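Local coordinates for protein beta-galactoside alpha-2,6-sialyltransferase (Photobacterium sp., PDB 2Z4T) that probably transfers sialic acid from a CMP-activated donor to the galactose of acceptors such as lactose, forming an alpha-2,6 linkage, at residues H204-L209 against T276-N281; I255-L260 against Q283-A288; E261-I264 against D270-N273. All blocks are in the same frame, centred on the assembly; numbering follows the deposited sequence.

Interaction 1. Residues H204-L209 against T276-N281. With GAL (beta-D-galactopyranose), chain B.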
ATOM      1  N   HIS A 204       7.037   2.158 -11.424  1.00 37.65           N
ATOM      2  CA  HIS A 204       8.404   1.848 -10.989  1.00 37.80           C
ATOM      3  C   HIS A 204       8.651   0.351 -10.737  1.00 37.71           C
ATOM      4  O   HIS A 204       9.637   0.005 -10.077  1.00 36.49           O
ATOM      5  CB  HIS A 204       8.728   2.631  -9.705  1.00 37.98           C
ATOM      6  CG  HIS A 204       8.793   4.108  -9.909  1.00 39.28           C
ATOM      7  ND1 HIS A 204       9.981   4.778 -10.103  1.00 39.70           N
ATOM      8  CD2 HIS A 204       7.814   5.040  -9.994  1.00 38.47           C
ATOM      9  CE1 HIS A 204       9.728   6.062 -10.294  1.00 39.10           C
ATOM     10  NE2 HIS A 204       8.423   6.245 -10.244  1.00 38.02           N
ATOM     11  N   SER A 205       7.762  -0.516 -11.250  1.00 38.60           N
ATOM     12  CA  SER A 205       7.841  -1.966 -10.986  1.00 39.60           C
ATOM     13  C   SER A 205       9.253  -2.493 -11.288  1.00 40.30           C
ATOM     14  O   SER A 205       9.664  -3.522 -10.724  1.00 40.16           O
ATOM     15  CB  SER A 205       6.638  -2.818 -11.453  1.00 39.73           C
ATOM     16  OG  SER A 205       6.077  -2.396 -12.683  1.00 40.26           O
ATOM     17  N   PHE A 206       9.953  -1.930 -12.274  1.00 40.54           N
ATOM     18  CA  PHE A 206      10.617  -2.734 -13.249  1.00 40.77           C
ATOM     19  C   PHE A 206      11.895  -2.673 -12.350  1.00 41.02           C
ATOM     20  O   PHE A 206      12.438  -3.701 -11.946  1.00 41.33           O
ATOM     21  CB  PHE A 206      10.926  -2.048 -14.587  1.00 40.93           C
ATOM     22  CG  PHE A 206      12.030  -2.752 -15.388  1.00 40.07           C
ATOM     23  CD1 PHE A 206      11.714  -3.598 -16.444  1.00 39.55           C
ATOM     24  CD2 PHE A 206      13.384  -2.586 -15.049  1.00 40.60           C
ATOM     25  CE1 PHE A 206      12.719  -4.269 -17.162  1.00 41.07           C
ATOM     26  CE2 PHE A 206      14.407  -3.244 -15.757  1.00 40.40           C
ATOM     27  CZ  PHE A 206      14.077  -4.092 -16.813  1.00 41.03           C
ATOM     28  N   ASP A 207      12.306  -1.446 -11.969  1.00 41.13           N
ATOM     29  CA  ASP A 207      13.444  -1.198 -11.062  1.00 41.47           C
ATOM     30  C   ASP A 207      13.254  -1.678  -9.622  1.00 41.29           C
ATOM     31  O   ASP A 207      14.237  -1.896  -8.911  1.00 41.38           O
ATOM     32  CB  ASP A 207      13.785   0.286 -10.992  1.00 42.61           C
ATOM     33  CG  ASP A 207      14.588   0.780 -12.198  1.00 44.33           C
ATOM     34  OD1 ASP A 207      15.231  -0.020 -12.896  1.00 47.63           O
ATOM     35  OD2 ASP A 207      14.572   2.000 -12.448  1.00 48.66           O
ATOM     36  N   ASN A 208      12.010  -1.827  -9.175  1.00 40.23           N
ATOM     37  CA  ASN A 208      11.778  -2.422  -7.862  1.00 39.04           C
ATOM     38  C   ASN A 208      11.831  -3.952  -7.872  1.00 39.14           C
ATOM     39  O   ASN A 208      12.280  -4.564  -6.901  1.00 39.19           O
ATOM     40  CB  ASN A 208      10.454  -1.952  -7.269  1.00 37.89           C
ATOM     41  CG  ASN A 208      10.492  -0.498  -6.846  1.00 38.03           C
ATOM     42  OD1 ASN A 208      11.563   0.061  -6.560  1.00 36.01           O
ATOM     43  ND2 ASN A 208       9.314   0.134  -6.795  1.00 36.79           N
ATOM     44  N   LEU A 209      11.366  -4.578  -8.955  1.00 38.95           N
ATOM     45  CA  LEU A 209      11.141  -6.021  -8.919  1.00 38.27           C
ATOM     46  C   LEU A 209      12.199  -6.802  -9.634  1.00 38.06           C
ATOM     47  O   LEU A 209      12.583  -7.877  -9.178  1.00 37.63           O
ATOM     48  CB  LEU A 209       9.752  -6.392  -9.403  1.00 38.18           C
ATOM     49  CG  LEU A 209       8.636  -5.760  -8.570  1.00 37.73           C
ATOM     50  CD1 LEU A 209       7.334  -6.366  -8.976  1.00 37.26           C
ATOM     51  CD2 LEU A 209       8.845  -5.927  -7.078  1.00 39.25           C
ATOM     52  N   THR A 276       6.655   1.816 -20.167  1.00 43.00           N
ATOM     53  CA  THR A 276       5.321   1.297 -20.411  1.00 42.38           C
ATOM     54  C   THR A 276       5.264  -0.148 -20.921  1.00 42.66           C
ATOM     55  O   THR A 276       4.656  -0.994 -20.293  1.00 43.42           O
ATOM     56  CB  THR A 276       4.552   2.237 -21.336  1.00 42.38           C
ATOM     57  OG1 THR A 276       4.745   3.582 -20.891  1.00 41.89           O
ATOM     58  CG2 THR A 276       3.060   1.900 -21.342  1.00 41.61           C
ATOM     59  N   SER A 277       5.900  -0.441 -22.046  1.00 42.63           N
ATOM     60  CA  SER A 277       5.834  -1.786 -22.609  1.00 42.42           C
ATOM     61  C   SER A 277       6.459  -2.865 -21.714  1.00 42.11           C
ATOM     62  O   SER A 277       6.188  -4.050 -21.896  1.00 42.77           O
ATOM     63  CB  SER A 277       6.447  -1.811 -24.016  1.00 42.24           C
ATOM     64  OG  SER A 277       7.846  -1.602 -23.978  1.00 42.40           O
ATOM     65  N   SER A 278       7.302  -2.468 -20.768  1.00 41.31           N
ATOM     66  CA  SER A 278       7.798  -3.413 -19.775  1.00 41.06           C
ATOM     67  C   SER A 278       6.840  -3.557 -18.591  1.00 40.58           C
ATOM     68  O   SER A 278       6.607  -4.661 -18.127  1.00 40.59           O
ATOM     69  CB  SER A 278       9.197  -3.033 -19.279  1.00 41.19           C
ATOM     70  OG  SER A 278      10.204  -3.394 -20.233  1.00 42.35           O
ATOM     71  N   VAL A 279       6.272  -2.462 -18.104  1.00 40.03           N
ATOM     72  CA  VAL A 279       5.530  -2.563 -16.853  1.00 40.19           C
ATOM     73  C   VAL A 279       4.221  -3.353 -16.932  1.00 40.10           C
ATOM     74  O   VAL A 279       3.719  -3.821 -15.892  1.00 40.23           O
ATOM     75  CB  VAL A 279       5.359  -1.203 -16.112  1.00 40.21           C
ATOM     76  CG1 VAL A 279       6.727  -0.583 -15.874  1.00 41.36           C
ATOM     77  CG2 VAL A 279       4.461  -0.260 -16.843  1.00 39.68           C
ATOM     78  N   TYR A 280       3.697  -3.521 -18.147  1.00 39.18           N
ATOM     79  CA  TYR A 280       2.451  -4.251 -18.350  1.00 39.09           C
ATOM     80  C   TYR A 280       2.640  -5.674 -18.877  1.00 39.44           C
ATOM     81  O   TYR A 280       1.833  -6.165 -19.650  1.00 39.33           O
ATOM     82  CB  TYR A 280       1.455  -3.431 -19.189  1.00 38.69           C
ATOM     83  CG  TYR A 280       1.088  -2.136 -18.486  1.00 38.18           C
ATOM     84  CD1 TYR A 280       0.363  -2.161 -17.300  1.00 37.69           C
ATOM     85  CD2 TYR A 280       1.517  -0.888 -18.983  1.00 37.87           C
ATOM     86  CE1 TYR A 280       0.032  -0.982 -16.619  1.00 37.50           C
ATOM     87  CE2 TYR A 280       1.198   0.289 -18.329  1.00 37.38           C
ATOM     88  CZ  TYR A 280       0.455   0.233 -17.134  1.00 38.77           C
ATOM     89  OH  TYR A 280       0.146   1.381 -16.446  1.00 38.10           O
ATOM     90  N   ASN A 281       3.705  -6.337 -18.430  1.00 39.75           N
ATOM     91  CA  ASN A 281       3.943  -7.737 -18.775  1.00 39.80           C
ATOM     92  C   ASN A 281       4.090  -8.666 -17.580  1.00 39.98           C
ATOM     93  O   ASN A 281       4.264  -9.880 -17.775  1.00 40.13           O
ATOM     94  CB  ASN A 281       5.157  -7.884 -19.695  1.00 40.00           C
ATOM     95  CG  ASN A 281       4.800  -7.724 -21.141  1.00 40.69           C
ATOM     96  OD1 ASN A 281       5.081  -6.698 -21.755  1.00 43.68           O
ATOM     97  ND2 ASN A 281       4.159  -8.729 -21.698  1.00 41.03           N
TER
HETATM   98  C1  GAL B   2       9.037  11.122  -7.987  1.00 40.47           C
HETATM   99  C2  GAL B   2       9.240  10.249  -9.223  1.00 40.85           C
HETATM  100  C3  GAL B   2       7.953  10.230 -10.043  1.00 39.73           C
HETATM  101  C4  GAL B   2       6.753   9.865  -9.159  1.00 37.18           C
HETATM  102  C5  GAL B   2       6.698  10.723  -7.893  1.00 34.85           C
HETATM  103  C6  GAL B   2       5.643  10.245  -6.891  1.00 34.45           C
HETATM  104  O2  GAL B   2      10.343  10.734  -9.972  1.00 41.21           O
HETATM  105  O3  GAL B   2       8.068   9.306 -11.116  1.00 42.05           O
HETATM  106  O4  GAL B   2       6.844   8.496  -8.828  1.00 34.87           O
HETATM  107  O5  GAL B   2       7.938  10.651  -7.236  1.00 36.11           O
HETATM  108  O6  GAL B   2       4.323  10.419  -7.365  1.00 32.27           O
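The Phe206 ring is approached obliquely by Ser278, with CD1 of Phe206 3.8 Å from CB of Ser278. A chi1 of 160° extends the Phe206 side chain away from its own backbone N and directs the ring from helix 205-216 to helix 276-279. Just past that helix, the Tyr280 ring has CG2 of Val279 over one face, 3.6 Å above the plane and offset toward the rim, and CG2 of Thr276 in plane at its edge. The His204 ring receives O3 of the galactose in plane at its edge, where NE2 and O3 form a 3.2 Å hydrogen bond in which either could be the donor. NE2 also donates to galactose O4 at 3.1 Å, an approach oblique to the ring, while ND1 is hydrogen-bonded to His175. His204 is the N-cap of helix 205-216, which links the parallel strands 194-201 and 222-230 in a beta-alpha-beta crossover of the GT-B fold; the sugar thus sits at the start of that helix. At the next residue, Ser205, OG rests 3.7 Å from CB of Val279, a van der Waals approach, since the hydroxyl's hydrogen bonds run to Thr202 O and Trp282 NE1. Ser278 OG likewise bonds to Asn273 O.

Interaction 2. Residues I255-L260 against Q283-A288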
ATOM      1  N   ILE A 255       6.992  -7.785 -27.428  1.00 42.89           N
ATOM      2  CA  ILE A 255       8.414  -7.501 -27.358  1.00 42.75           C
ATOM      3  C   ILE A 255       8.758  -7.171 -25.909  1.00 43.08           C
ATOM      4  O   ILE A 255       9.802  -7.588 -25.417  1.00 43.50           O
ATOM      5  CB  ILE A 255       8.814  -6.368 -28.323  1.00 42.61           C
ATOM      6  CG1 ILE A 255       8.749  -6.895 -29.760  1.00 41.70           C
ATOM      7  CG2 ILE A 255      10.203  -5.819 -27.982  1.00 41.83           C
ATOM      8  CD1 ILE A 255       8.658  -5.800 -30.850  1.00 41.02           C
ATOM      9  N   GLY A 256       7.856  -6.460 -25.228  1.00 42.76           N
ATOM     10  CA  GLY A 256       7.982  -6.214 -23.806  1.00 43.13           C
ATOM     11  C   GLY A 256       8.154  -7.471 -22.951  1.00 43.76           C
ATOM     12  O   GLY A 256       9.018  -7.502 -22.071  1.00 44.01           O
ATOM     13  N   LYS A 257       7.350  -8.507 -23.204  1.00 43.78           N
ATOM     14  CA  LYS A 257       7.467  -9.758 -22.469  1.00 44.22           C
ATOM     15  C   LYS A 257       8.835 -10.429 -22.629  1.00 44.41           C
ATOM     16  O   LYS A 257       9.448 -10.829 -21.639  1.00 44.29           O
ATOM     17  CB  LYS A 257       6.347 -10.735 -22.826  1.00 44.21           C
ATOM     18  CG  LYS A 257       6.718 -12.191 -22.588  1.00 45.91           C
ATOM     19  CD  LYS A 257       5.521 -13.016 -22.238  1.00 50.52           C
ATOM     20  CE  LYS A 257       5.642 -14.451 -22.729  1.00 52.57           C
ATOM     21  NZ  LYS A 257       6.863 -15.152 -22.241  1.00 54.70           N
ATOM     22  N   ASP A 258       9.298 -10.563 -23.870  1.00 44.54           N
ATOM     23  CA  ASP A 258      10.566 -11.257 -24.141  1.00 44.77           C
ATOM     24  C   ASP A 258      11.714 -10.491 -23.502  1.00 44.65           C
ATOM     25  O   ASP A 258      12.643 -11.084 -22.942  1.00 44.19           O
ATOM     26  CB  ASP A 258      10.810 -11.405 -25.650  1.00 44.39           C
ATOM     27  CG  ASP A 258       9.735 -12.235 -26.337  1.00 45.20           C
ATOM     28  OD1 ASP A 258       9.269 -13.238 -25.752  1.00 47.07           O
ATOM     29  OD2 ASP A 258       9.358 -11.890 -27.471  1.00 45.69           O
ATOM     30  N   TYR A 259      11.617  -9.166 -23.577  1.00 44.50           N
ATOM     31  CA  TYR A 259      12.635  -8.290 -23.034  1.00 44.39           C
ATOM     32  C   TYR A 259      12.721  -8.496 -21.528  1.00 44.24           C
ATOM     33  O   TYR A 259      13.813  -8.779 -20.998  1.00 44.18           O
ATOM     34  CB  TYR A 259      12.347  -6.824 -23.369  1.00 43.90           C
ATOM     35  CG  TYR A 259      13.249  -5.886 -22.621  1.00 43.83           C
ATOM     36  CD1 TYR A 259      14.570  -5.671 -23.029  1.00 43.13           C
ATOM     37  CD2 TYR A 259      12.792  -5.228 -21.477  1.00 42.19           C
ATOM     38  CE1 TYR A 259      15.403  -4.804 -22.303  1.00 43.38           C
ATOM     39  CE2 TYR A 259      13.605  -4.374 -20.766  1.00 41.27           C
ATOM     40  CZ  TYR A 259      14.900  -4.161 -21.174  1.00 42.75           C
ATOM     41  OH  TYR A 259      15.680  -3.302 -20.438  1.00 43.65           O
ATOM     42  N   LEU A 260      11.567  -8.381 -20.869  1.00 43.69           N
ATOM     43  CA  LEU A 260      11.468  -8.554 -19.422  1.00 44.02           C
ATOM     44  C   LEU A 260      11.934  -9.951 -19.023  1.00 44.60           C
ATOM     45  O   LEU A 260      12.735 -10.102 -18.094  1.00 45.10           O
ATOM     46  CB  LEU A 260      10.037  -8.267 -18.911  1.00 43.35           C
ATOM     47  CG  LEU A 260       9.791  -8.270 -17.399  1.00 43.23           C
ATOM     48  CD1 LEU A 260      10.676  -7.256 -16.706  1.00 43.06           C
ATOM     49  CD2 LEU A 260       8.341  -7.987 -17.043  1.00 43.45           C
ATOM     50  N   GLN A 283       1.990 -10.009 -15.677  1.00 40.91           N
ATOM     51  CA  GLN A 283       0.969 -11.057 -15.742  1.00 41.56           C
ATOM     52  C   GLN A 283       1.265 -12.138 -16.774  1.00 41.90           C
ATOM     53  O   GLN A 283       0.698 -13.235 -16.707  1.00 42.52           O
ATOM     54  CB  GLN A 283      -0.415 -10.438 -16.032  1.00 41.58           C
ATOM     55  CG  GLN A 283      -0.687 -10.089 -17.507  1.00 40.63           C
ATOM     56  CD  GLN A 283       0.045  -8.847 -17.996  1.00 40.75           C
ATOM     57  OE1 GLN A 283       0.918  -8.305 -17.315  1.00 39.66           O
ATOM     58  NE2 GLN A 283      -0.313  -8.391 -19.193  1.00 41.31           N
ATOM     59  N   LYS A 284       2.132 -11.830 -17.737  1.00 41.73           N
ATOM     60  CA  LYS A 284       2.523 -12.819 -18.740  1.00 41.50           C
ATOM     61  C   LYS A 284       3.596 -13.768 -18.222  1.00 41.62           C
ATOM     62  O   LYS A 284       3.846 -14.795 -18.837  1.00 41.66           O
ATOM     63  CB  LYS A 284       3.033 -12.130 -20.006  1.00 41.36           C
ATOM     64  CG  LYS A 284       1.996 -11.311 -20.744  1.00 41.90           C
ATOM     65  CD  LYS A 284       0.896 -12.182 -21.321  1.00 40.92           C
ATOM     66  CE  LYS A 284      -0.381 -11.396 -21.436  1.00 43.36           C
ATOM     67  NZ  LYS A 284      -1.318 -12.001 -22.404  1.00 44.12           N
ATOM     68  N   LEU A 285       4.232 -13.423 -17.097  1.00 42.08           N
ATOM     69  CA  LEU A 285       5.365 -14.200 -16.584  1.00 41.83           C
ATOM     70  C   LEU A 285       5.135 -14.745 -15.196  1.00 42.17           C
ATOM     71  O   LEU A 285       5.878 -15.622 -14.751  1.00 42.81           O
ATOM     72  CB  LEU A 285       6.652 -13.370 -16.589  1.00 41.82           C
ATOM     73  CG  LEU A 285       7.210 -12.878 -17.935  1.00 41.54           C
ATOM     74  CD1 LEU A 285       8.203 -11.760 -17.729  1.00 41.49           C
ATOM     75  CD2 LEU A 285       7.886 -14.003 -18.634  1.00 41.07           C
ATOM     76  N   TYR A 286       4.123 -14.231 -14.501  1.00 41.86           N
ATOM     77  CA  TYR A 286       3.897 -14.579 -13.112  1.00 41.87           C
ATOM     78  C   TYR A 286       2.421 -14.443 -12.838  1.00 41.93           C
ATOM     79  O   TYR A 286       1.734 -13.745 -13.573  1.00 42.93           O
ATOM     80  CB  TYR A 286       4.660 -13.627 -12.181  1.00 42.06           C
ATOM     81  CG  TYR A 286       6.156 -13.697 -12.300  1.00 41.75           C
ATOM     82  CD1 TYR A 286       6.858 -12.767 -13.071  1.00 42.64           C
ATOM     83  CD2 TYR A 286       6.879 -14.685 -11.644  1.00 42.37           C
ATOM     84  CE1 TYR A 286       8.243 -12.834 -13.208  1.00 41.83           C
ATOM     85  CE2 TYR A 286       8.275 -14.762 -11.765  1.00 42.66           C
ATOM     86  CZ  TYR A 286       8.947 -13.824 -12.550  1.00 42.66           C
ATOM     87  OH  TYR A 286      10.322 -13.881 -12.670  1.00 42.87           O
ATOM     88  N   PRO A 287       1.914 -15.116 -11.794  1.00 41.67           N
ATOM     89  CA  PRO A 287       0.573 -14.726 -11.357  1.00 41.79           C
ATOM     90  C   PRO A 287       0.677 -13.310 -10.830  1.00 41.97           C
ATOM     91  O   PRO A 287       1.559 -13.029 -10.008  1.00 43.08           O
ATOM     92  CB  PRO A 287       0.266 -15.704 -10.207  1.00 41.99           C
ATOM     93  CG  PRO A 287       1.232 -16.897 -10.443  1.00 41.61           C
ATOM     94  CD  PRO A 287       2.470 -16.216 -10.981  1.00 41.29           C
ATOM     95  N   ALA A 288      -0.177 -12.416 -11.322  1.00 41.45           N
ATOM     96  CA  ALA A 288      -0.029 -10.997 -11.026  1.00 41.05           C
ATOM     97  C   ALA A 288      -1.368 -10.309 -11.060  1.00 40.72           C
ATOM     98  O   ALA A 288      -2.250 -10.733 -11.793  1.00 41.22           O
ATOM     99  CB  ALA A 288       0.910 -10.354 -12.019  1.00 40.70           C
TER
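Apolar packing joins Leu260 to Leu285, with CD2 of Leu260 3.8 Å from CD1 of Leu285. That one methyl of Leu285 also lies 3.8 Å from CG of Leu260, so it is set against the branch point and not merely against a methyl. A chi1 of -174° swings the Leu260 isobutyl group away from the backbone N and carries it off helix 249-265 toward the other segment, and the two leucines cross obliquely. A second apolar contact comes from the aliphatic part of a lysine: CD of Lys257 rests 3.5 Å from CB of Lys284, and these side chains cross at about a right angle. Here helix 249-265 packs against the short, weakly bonded helix 282-285, just ahead of strand 288-292, which joins the mixed sheet of this GT-B domain beside strand 222-230; Pro287 already pairs with Ile227 through the backbone. The charged ends are handled separately. Bends at chi3 and chi4 turn NZ of Lys257 over Leu285, 3.9 Å from its CD2, and its salt bridge is with Glu261 OE1, one helical turn on. Lys284 sends its ammonium away from Lys257 and forms a cation-pi interaction with Tyr310.

Interaction 3. Residues E261-I264 against D270-N273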
ATOM      1  N   GLU A 261      11.450 -10.964 -19.741  1.00 44.99           N
ATOM      2  CA  GLU A 261      11.887 -12.338 -19.526  1.00 45.86           C
ATOM      3  C   GLU A 261      13.408 -12.516 -19.609  1.00 45.60           C
ATOM      4  O   GLU A 261      13.998 -13.163 -18.748  1.00 45.80           O
ATOM      5  CB  GLU A 261      11.198 -13.303 -20.493  1.00 46.09           C
ATOM      6  CG  GLU A 261      11.305 -14.755 -20.024  1.00 48.58           C
ATOM      7  CD  GLU A 261      10.409 -15.697 -20.789  1.00 52.47           C
ATOM      8  OE1 GLU A 261      10.018 -15.357 -21.935  1.00 54.52           O
ATOM      9  OE2 GLU A 261      10.100 -16.777 -20.234  1.00 53.36           O
ATOM     10  N   ASP A 262      14.022 -11.934 -20.639  1.00 45.44           N
ATOM     11  CA  ASP A 262      15.463 -12.025 -20.851  1.00 45.44           C
ATOM     12  C   ASP A 262      16.282 -11.291 -19.803  1.00 45.41           C
ATOM     13  O   ASP A 262      17.388 -11.731 -19.456  1.00 45.43           O
ATOM     14  CB  ASP A 262      15.842 -11.515 -22.247  1.00 45.35           C
ATOM     15  CG  ASP A 262      15.399 -12.453 -23.351  1.00 45.23           C
ATOM     16  OD1 ASP A 262      15.088 -13.635 -23.061  1.00 45.55           O
ATOM     17  OD2 ASP A 262      15.345 -11.996 -24.509  1.00 44.70           O
ATOM     18  N   VAL A 263      15.754 -10.165 -19.328  1.00 45.08           N
ATOM     19  CA  VAL A 263      16.412  -9.388 -18.287  1.00 45.12           C
ATOM     20  C   VAL A 263      16.439 -10.204 -16.979  1.00 45.24           C
ATOM     21  O   VAL A 263      17.497 -10.377 -16.373  1.00 44.92           O
ATOM     22  CB  VAL A 263      15.736  -7.997 -18.108  1.00 45.25           C
ATOM     23  CG1 VAL A 263      16.136  -7.356 -16.800  1.00 45.72           C
ATOM     24  CG2 VAL A 263      16.070  -7.074 -19.273  1.00 43.91           C
ATOM     25  N   ILE A 264      15.282 -10.728 -16.581  1.00 45.61           N
ATOM     26  CA  ILE A 264      15.178 -11.591 -15.396  1.00 46.38           C
ATOM     27  C   ILE A 264      16.036 -12.879 -15.506  1.00 47.15           C
ATOM     28  O   ILE A 264      16.694 -13.276 -14.541  1.00 47.38           O
ATOM     29  CB  ILE A 264      13.702 -11.905 -15.059  1.00 45.99           C
ATOM     30  CG1 ILE A 264      12.986 -10.627 -14.588  1.00 46.44           C
ATOM     31  CG2 ILE A 264      13.613 -12.992 -13.987  1.00 45.79           C
ATOM     32  CD1 ILE A 264      11.449 -10.681 -14.587  1.00 46.29           C
ATOM     33  N   ASP A 270      21.062  -5.202 -20.892  1.00 56.24           N
ATOM     34  CA  ASP A 270      20.472  -3.881 -21.023  1.00 56.03           C
ATOM     35  C   ASP A 270      19.188  -3.827 -20.187  1.00 55.37           C
ATOM     36  O   ASP A 270      18.133  -4.315 -20.620  1.00 55.50           O
ATOM     37  CB  ASP A 270      20.196  -3.553 -22.499  1.00 56.33           C
ATOM     38  CG  ASP A 270      19.651  -2.143 -22.700  1.00 58.02           C
ATOM     39  OD1 ASP A 270      19.593  -1.679 -23.866  1.00 60.42           O
ATOM     40  OD2 ASP A 270      19.278  -1.488 -21.700  1.00 58.72           O
ATOM     41  N   THR A 271      19.290  -3.244 -18.990  1.00 54.15           N
ATOM     42  CA  THR A 271      18.137  -3.111 -18.087  1.00 53.08           C
ATOM     43  C   THR A 271      17.471  -1.725 -18.193  1.00 52.17           C
ATOM     44  O   THR A 271      16.868  -1.237 -17.238  1.00 51.96           O
ATOM     45  CB  THR A 271      18.536  -3.407 -16.626  1.00 53.12           C
ATOM     46  OG1 THR A 271      19.569  -2.506 -16.227  1.00 53.39           O
ATOM     47  CG2 THR A 271      19.057  -4.841 -16.476  1.00 53.54           C
ATOM     48  N   SER A 272      17.547  -1.127 -19.378  1.00 51.30           N
ATOM     49  CA  SER A 272      17.163   0.271 -19.585  1.00 50.90           C
ATOM     50  C   SER A 272      15.697   0.553 -19.937  1.00 50.35           C
ATOM     51  O   SER A 272      15.223   1.647 -19.648  1.00 49.95           O
ATOM     52  CB  SER A 272      18.051   0.922 -20.648  1.00 50.75           C
ATOM     53  OG  SER A 272      17.671   0.465 -21.940  1.00 50.76           O
ATOM     54  N   ASN A 273      14.994  -0.388 -20.580  1.00 49.95           N
ATOM     55  CA  ASN A 273      13.583  -0.144 -20.980  1.00 49.45           C
ATOM     56  C   ASN A 273      12.656  -0.373 -19.803  1.00 48.58           C
ATOM     57  O   ASN A 273      12.007  -1.411 -19.707  1.00 48.97           O
ATOM     58  CB  ASN A 273      13.117  -1.046 -22.140  1.00 49.55           C
ATOM     59  CG  ASN A 273      14.082  -1.075 -23.328  1.00 50.35           C
ATOM     60  OD1 ASN A 273      15.052  -0.304 -23.400  1.00 50.27           O
ATOM     61  ND2 ASN A 273      13.805  -1.985 -24.277  1.00 49.82           N
TER
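Val263 meets Thr271 and Asp270 through its two separate methyls, and these two touches make up the close part of the contact. CG1 of Val263 lies 3.9 Å from CG2 of Thr271, the two side chains crossing at about a right angle, while CG2 of Val263 approaches the backbone O of Asp270 at 3.7 Å. With CG1 anti to the backbone N (chi1 164°), the valine presents both branches to the loop. The backbones come nearest at this same pair, CA of Val263 being 6.5 Å from CA of Thr271. Val263 is buried, and Phe206 and Val210 of helix 205-216 also pack on it, so the loop covers one flank of a larger apolar cluster. The joined area is nonetheless small, 91 Å² over both sides. The outer side is looser: Asp270 and Ser272 are exposed, and their polar groups turn to each other. Asp270 OD2 accepts from the backbone N of Ser272 at 2.9 Å, with an N-H...O angle of 139°, which defines an Asx turn. Ser272 OG is modelled 2.5 Å from Asp270 OD2, doubtfully short. The backbone N-H would favour a charged Asp270, and the chemistry implies a loop shaped by its Asx turn and held to helix 249-265 both by Tyr259 OH, which bonds to Asp270 O and Asn273 N, and by the Val263 methyl packing.

Overall arrangement
The three contacts form one compact patch on the same side of the chain's centre, their centres 9 Å (interactions 1 and 2), 10 Å (1 and 3) and 11 Å (2 and 3) apart. Helix 249-265 supplies one segment to each of interactions 2 and 3, and the chain then runs through the 270-273 loop, helix 276-279 and helix 282-285 into strand 288-292. Interaction 3 is thus the most local closure, whereas the segments of 1 and 2 alternate along the chain. Phe206 joins all three, touching Leu260 and Val263 as well as Ser278. Through helix 205-216, this helical layer is tied to the acceptor-sugar end of its GT-B domain.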